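Local structure of glycosyltransferase Gtf1 (Streptococcus pneumoniae, 4PQG) at residues A[232-235]-A[236-240]; A[368-371]-A[372-375]; A[477-480]-A[481-484]; A[492-495]-A[496-499]. The protein is a glycosyltransferase of the GT-B fold, with two Rossmann-like domains and an added extended beta-sheet domain. All coordinates share one frame; numbering follows the deposited sequence.

Interaction 1: residues A[232-235]-A[236-240]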
loop_
_atom_site.group_PDB
_atom_site.type_symbol
_atom_site.label_atom_id
_atom_site.label_comp_id
_atom_site.label_asym_id
_atom_site.label_seq_id
_atom_site.Cartn_x
_atom_site.Cartn_y
_atom_site.Cartn_z
ATOM N N ILE A 232 10.839 7.122 12.098
ATOM C CA ILE A 232 11.027 6.094 13.135
ATOM C C ILE A 232 12.278 5.214 12.937
ATOM O O ILE A 232 12.572 4.333 13.763
ATOM C CB ILE A 232 9.775 5.184 13.230
ATOM C CG1 ILE A 232 9.520 4.455 11.903
ATOM C CG2 ILE A 232 8.547 5.994 13.623
ATOM C CD1 ILE A 232 8.482 3.361 11.992
ATOM N N GLY A 233 12.993 5.461 11.842
ATOM C CA GLY A 233 14.187 4.697 11.444
ATOM C C GLY A 233 15.227 4.443 12.516
ATOM O O GLY A 233 15.646 3.310 12.736
ATOM N N GLN A 234 15.662 5.501 13.172
ATOM C CA GLN A 234 16.687 5.392 14.182
ATOM C C GLN A 234 16.277 4.480 15.332
ATOM O O GLN A 234 17.063 3.636 15.777
ATOM C CB GLN A 234 16.992 6.764 14.721
ATOM C CG GLN A 234 18.132 6.792 15.715
ATOM C CD GLN A 234 18.656 8.187 15.877
ATOM O OE1 GLN A 234 18.505 9.022 14.977
ATOM N NE2 GLN A 234 19.273 8.463 17.019
ATOM N N VAL A 235 15.048 4.679 15.813
ATOM C CA VAL A 235 14.489 3.907 16.933
ATOM C C VAL A 235 14.306 2.438 16.553
ATOM O O VAL A 235 14.617 1.540 17.342
ATOM C CB VAL A 235 13.146 4.519 17.401
ATOM C CG1 VAL A 235 12.472 3.604 18.397
ATOM C CG2 VAL A 235 13.391 5.899 18.012
ATOM N N VAL A 236 13.807 2.186 15.346
ATOM C CA VAL A 236 13.701 0.815 14.840
ATOM C C VAL A 236 15.095 0.145 14.725
ATOM O O VAL A 236 15.291 -0.992 15.176
ATOM C CB VAL A 236 12.926 0.773 13.493
ATOM C CG1 VAL A 236 12.931 -0.625 12.884
ATOM C CG2 VAL A 236 11.498 1.224 13.707
ATOM N N PHE A 237 16.052 0.866 14.142
ATOM C CA PHE A 237 17.416 0.382 13.964
ATOM C C PHE A 237 18.027 0.001 15.307
ATOM O O PHE A 237 18.548 -1.111 15.465
ATOM C CB PHE A 237 18.303 1.419 13.232
ATOM C CG PHE A 237 18.344 1.244 11.724
ATOM C CD1 PHE A 237 19.560 1.282 11.040
ATOM C CD2 PHE A 237 17.171 1.043 10.989
ATOM C CE1 PHE A 237 19.617 1.111 9.661
ATOM C CE2 PHE A 237 17.221 0.876 9.600
ATOM C CZ PHE A 237 18.449 0.909 8.936
ATOM N N GLU A 238 17.916 0.904 16.281
ATOM C CA GLU A 238 18.530 0.695 17.582
ATOM C C GLU A 238 17.922 -0.497 18.312
ATOM O O GLU A 238 18.650 -1.367 18.811
ATOM C CB GLU A 238 18.408 1.956 18.427
ATOM C CG GLU A 238 19.378 3.045 18.011
ATOM C CD GLU A 238 19.136 4.346 18.745
ATOM O OE1 GLU A 238 18.149 4.444 19.509
ATOM O OE2 GLU A 238 19.933 5.279 18.556
ATOM N N GLU A 239 16.593 -0.550 18.345
ATOM C CA GLU A 239 15.890 -1.590 19.075
ATOM C C GLU A 239 15.908 -2.942 18.385
ATOM O O GLU A 239 15.672 -3.968 19.026
ATOM C CB GLU A 239 14.446 -1.170 19.363
ATOM C CG GLU A 239 14.329 0.090 20.207
ATOM C CD GLU A 239 15.030 -0.053 21.545
ATOM O OE1 GLU A 239 14.893 -1.134 22.169
ATOM O OE2 GLU A 239 15.706 0.911 21.959
ATOM N N ALA A 240 16.189 -2.950 17.085
ATOM C CA ALA A 240 16.242 -4.194 16.325
ATOM C C ALA A 240 17.599 -4.898 16.434
ATOM O O ALA A 240 17.720 -6.045 16.016
ATOM C CB ALA A 240 15.897 -3.946 14.863
#
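In the beta-alpha-beta unit that joins strand 223-226 to strand 244-248, the first turn of helix 233-240 brings Ile-232 against Val-236. Ile-232 is the N-cap residue, and its carbonyl O accepts Val-236 N at 2.9 Å in a nearly straight bond (N-H...O 169°). With its CG1 held between the backbone N and the carbonyl carbon (chi1 61°), Ile-232 lays CD1 slantwise over Val-236, 4.1 Å from CG2. One residue on, Gly-233 O takes Phe-237 N at 2.8 Å and also lies 3.2 Å from Phe-237 CD2, meeting the ring obliquely; that ring packs edge-to-face with Tyr-272. On the exposed flank Gln-234 and Glu-238 run alongside each other, the amide and carboxylate planes 74° apart. Gln-234 NE2 and Glu-238 OE2 are separated by 3.6 Å, and the stronger partner of the acid is elsewhere: Glu-238 OE1 forms a salt bridge with Arg-210 of helix 205-215. Glu-239, whose CG lies 3.2 Å from Val-235 O, bends at its next bond and gives OE2 to the same arginine. Two neighbouring acids therefore share one guanidinium, whose positive charge probably offsets their mutual repulsion and ties the two helices together.

Interaction 2: residues A[368-371]-A[372-375]; sequences GGED and SLLR
Glu-370 and Leu-374 make the tight part of this helix start, where a type I turn, closed by Asp-371 N to Gly-368 O at 3.1 Å, runs into helix 371-380. Glu-370 O accepts Leu-374 N at 3.0 Å, and Leu-374 CG presses within 3.3 Å of that same oxygen, so one carbonyl is covered by both the amide and the side chain of the buried leucine. Beside it, Glu-370 lies alongside Leu-373 and its OE1 touches Leu-373 CD2 at 3.7 Å, while OE2 is claimed by a salt bridge to Lys-339.

The solvent side is looser. Asp-371 OD1 reaches forward to the next amide, Ser-372 N, at 2.7 Å, but the bond is weak because the N-H is badly bent away from it (117°). Arg-375 folds at chi3 (-80°) so that a face of its guanidinium comes over Asp-371 CB; the pairing of Arg-375 NH1 with Asp-371 OD1 is long, 3.7 Å, and purely electrostatic, since the oxygen stands well out of the guanidinium plane. Two waters, both donating to Gly-369 O, extend the turn: one accepts Leu-373 N at 2.8 Å, the other meets Ser-372 OG. The first turn of helix 371-380 thus meets helix 343-353 through Leu-373 and Leu-374, and Leu-389 of strand 387-391 through Asp-371 and Arg-375.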
loop_
_atom_site.group_PDB
_atom_site.type_symbol
_atom_site.label_atom_id
_atom_site.label_comp_id
_atom_site.label_asym_id
_atom_site.label_seq_id
_atom_site.Cartn_x
_atom_site.Cartn_y
_atom_site.Cartn_z
ATOM N N GLY A 368 -6.260 7.742 -7.576
ATOM C CA GLY A 368 -5.193 8.729 -7.413
ATOM C C GLY A 368 -5.542 10.057 -8.047
ATOM O O GLY A 368 -6.514 10.155 -8.827
ATOM N N GLY A 369 -4.736 11.075 -7.727
ATOM C CA GLY A 369 -5.021 12.450 -8.118
ATOM C C GLY A 369 -4.996 12.707 -9.616
ATOM O O GLY A 369 -5.480 13.737 -10.066
ATOM N N GLU A 370 -4.441 11.779 -10.401
ATOM C CA GLU A 370 -4.432 11.945 -11.854
ATOM C C GLU A 370 -5.784 11.733 -12.502
ATOM O O GLU A 370 -5.950 12.070 -13.677
ATOM C CB GLU A 370 -3.371 11.074 -12.544
ATOM C CG GLU A 370 -1.946 11.496 -12.229
ATOM C CD GLU A 370 -1.647 12.908 -12.697
ATOM O OE1 GLU A 370 -1.338 13.088 -13.890
ATOM O OE2 GLU A 370 -1.694 13.842 -11.868
ATOM N N ASP A 371 -6.753 11.207 -11.753
ATOM C CA ASP A 371 -8.096 10.994 -12.305
ATOM C C ASP A 371 -8.706 12.225 -12.981
ATOM O O ASP A 371 -9.354 12.090 -14.022
ATOM C CB ASP A 371 -9.081 10.375 -11.293
ATOM C CG ASP A 371 -9.205 11.170 -9.997
ATOM O OD1 ASP A 371 -8.707 12.314 -9.894
ATOM O OD2 ASP A 371 -9.811 10.625 -9.050
ATOM N N SER A 372 -8.505 13.413 -12.404
ATOM C CA SER A 372 -9.030 14.635 -13.013
ATOM C C SER A 372 -8.466 14.872 -14.415
ATOM O O SER A 372 -9.225 15.093 -15.359
ATOM C CB SER A 372 -8.788 15.855 -12.126
ATOM O OG SER A 372 -9.439 15.703 -10.881
ATOM N N LEU A 373 -7.141 14.821 -14.556
ATOM C CA LEU A 373 -6.519 14.926 -15.869
ATOM C C LEU A 373 -7.029 13.852 -16.837
ATOM O O LEU A 373 -7.354 14.156 -17.985
ATOM C CB LEU A 373 -4.981 14.906 -15.762
ATOM C CG LEU A 373 -4.185 14.858 -17.070
ATOM C CD1 LEU A 373 -4.539 16.030 -17.989
ATOM C CD2 LEU A 373 -2.683 14.825 -16.808
ATOM N N LEU A 374 -7.130 12.608 -16.369
ATOM C CA LEU A 374 -7.521 11.504 -17.236
ATOM C C LEU A 374 -8.948 11.669 -17.799
ATOM O O LEU A 374 -9.170 11.466 -18.993
ATOM C CB LEU A 374 -7.349 10.160 -16.526
ATOM C CG LEU A 374 -5.942 9.745 -16.081
ATOM C CD1 LEU A 374 -6.002 8.338 -15.490
ATOM C CD2 LEU A 374 -4.918 9.815 -17.214
ATOM N N ARG A 375 -9.890 12.037 -16.929
ATOM C CA ARG A 375 -11.254 12.382 -17.324
ATOM C C ARG A 375 -11.301 13.534 -18.337
ATOM O O ARG A 375 -12.113 13.520 -19.264
ATOM C CB ARG A 375 -12.078 12.757 -16.092
ATOM C CG ARG A 375 -12.477 11.568 -15.245
ATOM C CD ARG A 375 -13.581 11.911 -14.261
ATOM N NE ARG A 375 -13.061 12.604 -13.081
ATOM C CZ ARG A 375 -12.698 12.008 -11.942
ATOM N NH1 ARG A 375 -12.245 12.741 -10.936
ATOM N NH2 ARG A 375 -12.795 10.687 -11.798
HETATM O O HOH W 1 -5.429 15.308 -12.379
HETATM O O HOH W 2 -7.175 15.447 -9.068
#

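Interaction 3: residues A[477-480]-A[481-484]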
loop_
_atom_site.group_PDB
_atom_site.type_symbol
_atom_site.label_atom_id
_atom_site.label_comp_id
_atom_site.label_asym_id
_atom_site.label_seq_id
_atom_site.Cartn_x
_atom_site.Cartn_y
_atom_site.Cartn_z
ATOM N N ARG A 477 0.125 -11.091 -33.395
ATOM C CA ARG A 477 1.100 -11.583 -32.423
ATOM C C ARG A 477 0.482 -12.072 -31.104
ATOM O O ARG A 477 1.179 -12.659 -30.277
ATOM C CB ARG A 477 2.199 -10.536 -32.164
ATOM C CG ARG A 477 2.893 -9.997 -33.420
ATOM C CD ARG A 477 3.992 -10.913 -33.940
ATOM N NE ARG A 477 5.052 -11.090 -32.954
ATOM C CZ ARG A 477 5.330 -12.242 -32.347
ATOM N NH1 ARG A 477 4.655 -13.344 -32.651
ATOM N NH2 ARG A 477 6.302 -12.302 -31.451
ATOM N N LEU A 478 -0.822 -11.867 -30.935
ATOM C CA LEU A 478 -1.475 -12.048 -29.629
ATOM C C LEU A 478 -1.373 -13.467 -29.032
ATOM O O LEU A 478 -0.999 -13.615 -27.865
ATOM C CB LEU A 478 -2.934 -11.563 -29.665
ATOM C CG LEU A 478 -3.744 -11.741 -28.370
ATOM C CD1 LEU A 478 -3.209 -10.874 -27.227
ATOM C CD2 LEU A 478 -5.221 -11.466 -28.614
ATOM N N GLU A 479 -1.686 -14.496 -29.822
ATOM C CA GLU A 479 -1.567 -15.881 -29.347
ATOM C C GLU A 479 -0.161 -16.226 -28.872
ATOM O O GLU A 479 0.019 -16.714 -27.746
ATOM C CB GLU A 479 -2.002 -16.879 -30.420
ATOM C CG GLU A 479 -3.505 -17.054 -30.550
ATOM C CD GLU A 479 -3.886 -18.360 -31.244
ATOM O OE1 GLU A 479 -2.984 -19.071 -31.750
ATOM O OE2 GLU A 479 -5.097 -18.683 -31.279
ATOM N N ALA A 480 0.831 -15.976 -29.719
ATOM C CA ALA A 480 2.220 -16.285 -29.384
ATOM C C ALA A 480 2.713 -15.499 -28.145
ATOM O O ALA A 480 3.429 -16.037 -27.294
ATOM C CB ALA A 480 3.126 -16.009 -30.578
ATOM N N MET A 481 2.347 -14.224 -28.072
ATOM C CA MET A 481 2.767 -13.356 -26.957
ATOM C C MET A 481 2.145 -13.752 -25.613
ATOM O O MET A 481 2.846 -13.841 -24.599
ATOM C CB MET A 481 2.456 -11.898 -27.279
ATOM C CG MET A 481 3.471 -11.274 -28.215
ATOM S SD MET A 481 3.023 -9.586 -28.613
ATOM C CE MET A 481 4.489 -9.078 -29.508
ATOM N N ARG A 482 0.839 -13.986 -25.603
ATOM C CA ARG A 482 0.185 -14.552 -24.424
ATOM C C ARG A 482 0.891 -15.822 -23.935
ATOM O O ARG A 482 1.196 -15.954 -22.743
ATOM C CB ARG A 482 -1.305 -14.805 -24.696
ATOM C CG ARG A 482 -1.956 -15.800 -23.746
ATOM C CD ARG A 482 -3.465 -15.789 -23.861
ATOM N NE ARG A 482 -3.925 -16.230 -25.179
ATOM C CZ ARG A 482 -4.578 -15.468 -26.053
ATOM N NH1 ARG A 482 -4.959 -15.978 -27.217
ATOM N NH2 ARG A 482 -4.843 -14.197 -25.786
ATOM N N ALA A 483 1.187 -16.735 -24.859
ATOM C CA ALA A 483 1.797 -18.010 -24.500
ATOM C C ALA A 483 3.163 -17.781 -23.874
ATOM O O ALA A 483 3.542 -18.435 -22.900
ATOM C CB ALA A 483 1.900 -18.912 -25.730
ATOM N N TYR A 484 3.885 -16.811 -24.420
ATOM C CA TYR A 484 5.181 -16.455 -23.895
ATOM C C TYR A 484 5.096 -15.782 -22.504
ATOM O O TYR A 484 5.975 -15.994 -21.665
ATOM C CB TYR A 484 5.942 -15.582 -24.893
ATOM C CG TYR A 484 7.429 -15.740 -24.778
ATOM C CD1 TYR A 484 8.127 -16.615 -25.628
ATOM C CD2 TYR A 484 8.149 -15.037 -23.806
ATOM C CE1 TYR A 484 9.503 -16.769 -25.510
ATOM C CE2 TYR A 484 9.519 -15.184 -23.682
ATOM C CZ TYR A 484 10.188 -16.050 -24.532
ATOM O OH TYR A 484 11.542 -16.176 -24.409
HETATM O O HOH W 3 -1.940 -18.286 -26.400
#
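Arg-477 and Met-481 meet at the beginning of helix 478-489, where the main chain supplies the first kind of interaction. Arg-477 O, Leu-478 O, Glu-479 O and Ala-480 O accept in turn the amides of Met-481, Arg-482, Ala-483 and Tyr-484; the Met-481 N to Arg-477 O bond measures 2.9 Å, and the last, Tyr-484 N to Ala-480 O, is the most bent (150°).

Apolar and sulfur contacts form the second group. The extended Met-481 side chain crosses Arg-477 at about a right angle, its SD 3.8 Å from Arg-477 CB and its CE 4.0 Å from Arg-477 NE. Arg-477 doubles back at chi2 and chi3 (-82° and -61°), which places a face of its guanidinium over Met-481 CG while NH2 bonds to Gly-444 O. Met-481 also packs on Leu-472 of helix 458-474 and on Tyr-448 of strand 447-450.

The third group centres on Arg-482, whose guanidinium has Leu-478 O and Glu-479 CA over one face. Its NH2 rests 3.7 Å from Leu-478 CG and its NH1 lies 3.8 Å from Glu-479 CG. A water joins the two segments here, giving a hydrogen to Glu-479 O at 2.8 Å and accepting one from Arg-482 NE at 3.1 Å.

Glu-479 OE2 and Arg-482 NH1 stay 4.9 Å apart, so opposite charges at this surface attract at a distance at most, which is consistent with an arginine positioned mainly by aliphatic contact and a bridging water.

Interaction 4: residues A[492-495]-A[496-499]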
loop_
_atom_site.group_PDB
_atom_site.type_symbol
_atom_site.label_atom_id
_atom_site.label_comp_id
_atom_site.label_asym_id
_atom_site.label_seq_id
_atom_site.Cartn_x
_atom_site.Cartn_y
_atom_site.Cartn_z
ATOM N N PHE A 492 7.915 -17.172 -11.828
ATOM C CA PHE A 492 7.526 -16.322 -10.684
ATOM C C PHE A 492 6.451 -16.981 -9.826
ATOM O O PHE A 492 5.645 -16.301 -9.177
ATOM C CB PHE A 492 7.090 -14.913 -11.167
ATOM C CG PHE A 492 8.214 -14.134 -11.784
ATOM C CD1 PHE A 492 9.008 -13.302 -11.002
ATOM C CD2 PHE A 492 8.528 -14.291 -13.137
ATOM C CE1 PHE A 492 10.072 -12.614 -11.556
ATOM C CE2 PHE A 492 9.585 -13.607 -13.703
ATOM C CZ PHE A 492 10.361 -12.765 -12.914
ATOM N N LEU A 493 6.437 -18.314 -9.824
ATOM C CA LEU A 493 5.396 -19.047 -9.101
ATOM C C LEU A 493 5.694 -19.119 -7.604
ATOM O O LEU A 493 6.855 -19.141 -7.208
ATOM C CB LEU A 493 5.176 -20.449 -9.694
ATOM C CG LEU A 493 4.622 -20.558 -11.121
ATOM C CD1 LEU A 493 4.530 -22.034 -11.523
ATOM C CD2 LEU A 493 3.269 -19.870 -11.273
ATOM N N THR A 494 4.634 -19.147 -6.798
ATOM C CA THR A 494 4.728 -19.217 -5.326
ATOM C C THR A 494 5.639 -20.351 -4.818
ATOM O O THR A 494 6.456 -20.146 -3.909
ATOM C CB THR A 494 3.326 -19.324 -4.679
ATOM O OG1 THR A 494 2.540 -18.181 -5.054
ATOM C CG2 THR A 494 3.417 -19.384 -3.153
ATOM N N LYS A 495 5.523 -21.533 -5.418
ATOM C CA LYS A 495 6.373 -22.665 -5.014
ATOM C C LYS A 495 7.854 -22.294 -4.914
ATOM O O LYS A 495 8.483 -22.558 -3.891
ATOM C CB LYS A 495 6.130 -23.887 -5.900
ATOM C CG LYS A 495 4.726 -24.438 -5.699
ATOM C CD LYS A 495 4.478 -25.767 -6.398
ATOM C CE LYS A 495 3.031 -26.189 -6.190
ATOM N NZ LYS A 495 2.642 -27.310 -7.086
ATOM N N GLU A 496 8.396 -21.644 -5.946
ATOM C CA GLU A 496 9.782 -21.149 -5.905
ATOM C C GLU A 496 10.025 -20.149 -4.762
ATOM O O GLU A 496 11.050 -20.223 -4.068
ATOM C CB GLU A 496 10.185 -20.482 -7.233
ATOM C CG GLU A 496 10.100 -21.336 -8.493
ATOM C CD GLU A 496 10.074 -20.494 -9.773
ATOM O OE1 GLU A 496 11.166 -20.098 -10.263
ATOM O OE2 GLU A 496 8.958 -20.224 -10.290
ATOM N N ILE A 497 9.105 -19.199 -4.585
ATOM C CA ILE A 497 9.317 -18.102 -3.619
ATOM C C ILE A 497 9.374 -18.579 -2.159
ATOM O O ILE A 497 10.162 -18.060 -1.368
ATOM C CB ILE A 497 8.300 -16.945 -3.800
ATOM C CG1 ILE A 497 8.928 -15.596 -3.446
ATOM C CG2 ILE A 497 7.055 -17.152 -2.950
ATOM C CD1 ILE A 497 10.118 -15.227 -4.293
ATOM N N LEU A 498 8.546 -19.575 -1.832
ATOM C CA LEU A 498 8.518 -20.206 -0.511
ATOM C C LEU A 498 9.886 -20.726 -0.110
ATOM O O LEU A 498 10.304 -20.569 1.042
ATOM C CB LEU A 498 7.508 -21.355 -0.488
ATOM C CG LEU A 498 6.039 -20.961 -0.648
ATOM C CD1 LEU A 498 5.163 -22.161 -0.982
ATOM C CD2 LEU A 498 5.531 -20.254 0.599
ATOM N N GLU A 499 10.574 -21.338 -1.072
ATOM C CA GLU A 499 11.918 -21.861 -0.858
ATOM C C GLU A 499 12.921 -20.750 -0.622
ATOM O O GLU A 499 13.860 -20.918 0.156
ATOM C CB GLU A 499 12.358 -22.730 -2.044
ATOM C CG GLU A 499 11.720 -24.112 -2.052
ATOM C CD GLU A 499 12.025 -24.891 -0.781
ATOM O OE1 GLU A 499 13.213 -24.961 -0.385
ATOM O OE2 GLU A 499 11.072 -25.420 -0.168
#
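Glu-496 OE2 accepts the backbone N of Leu-493 at 3.2 Å at the start of helix 494-508: the third residue of the helix bonds back to the amide of the N-cap residue, as in one of the two bonds of a capping box. The donor approaches from above the carboxylate, 38° out of its plane. Extended beyond CG, Glu-496 spans the turn, and OE2 lies 3.8 Å from Leu-493 CB. Leucine has no side-chain acceptor for the other bond, so the full motif is not formed.

Among the main-chain bonds, Leu-498 N to Thr-494 O is firm at 3.0 Å, with the donor nearly on the line of the carbonyl; Ile-497 N to Leu-493 O, at 3.5 Å, is weak. The hydroxyl of the buried Thr-494 turns to a neighbouring loop, where OG1 hydrogen-bonds Asp-317 and Ser-315, pinning the helix start to the loop that also receives Leu-493 on Ile-316 and Leu-319.

Packing follows from this split of the threonine. With CG2 opposite the backbone N and OG1 beside it (chi1 -59°), the methyl turns along the helix to Leu-498, whose CD1 lies 3.9 Å away. Ile-497 and Leu-498 both lean on Val-35 of helix 24-38, and Lys-38 of that helix touches Thr-494 and Leu-498. The closest side-chain approach to the threonine carbonyl comes from Ile-497, whose CG2 sits 3.2 Å from Thr-494 O.

All four contacts are first turns of helices, and they differ in what surrounds them. Interaction 1 is buried, beside the seven-stranded parallel sheet that holds strands 223-226 and 244-248; interactions 2 and 3 lie at the surface, flanking the six-stranded sheet that holds strands 387-391 and 447-450; interaction 4 is partly buried. Interactions 3 and 4 belong to consecutive helices, their nearest atoms about 9 Å apart, and helix 494-508 leans back on helix 24-38. The buried turn sends its acids to an arginine of a neighbouring helix. Bridging waters appear in the two surface turns, where charges within the turn meet only as a long ion pair or at a distance, whereas in interaction 4 a carboxylate accepts the amide of the N-cap residue.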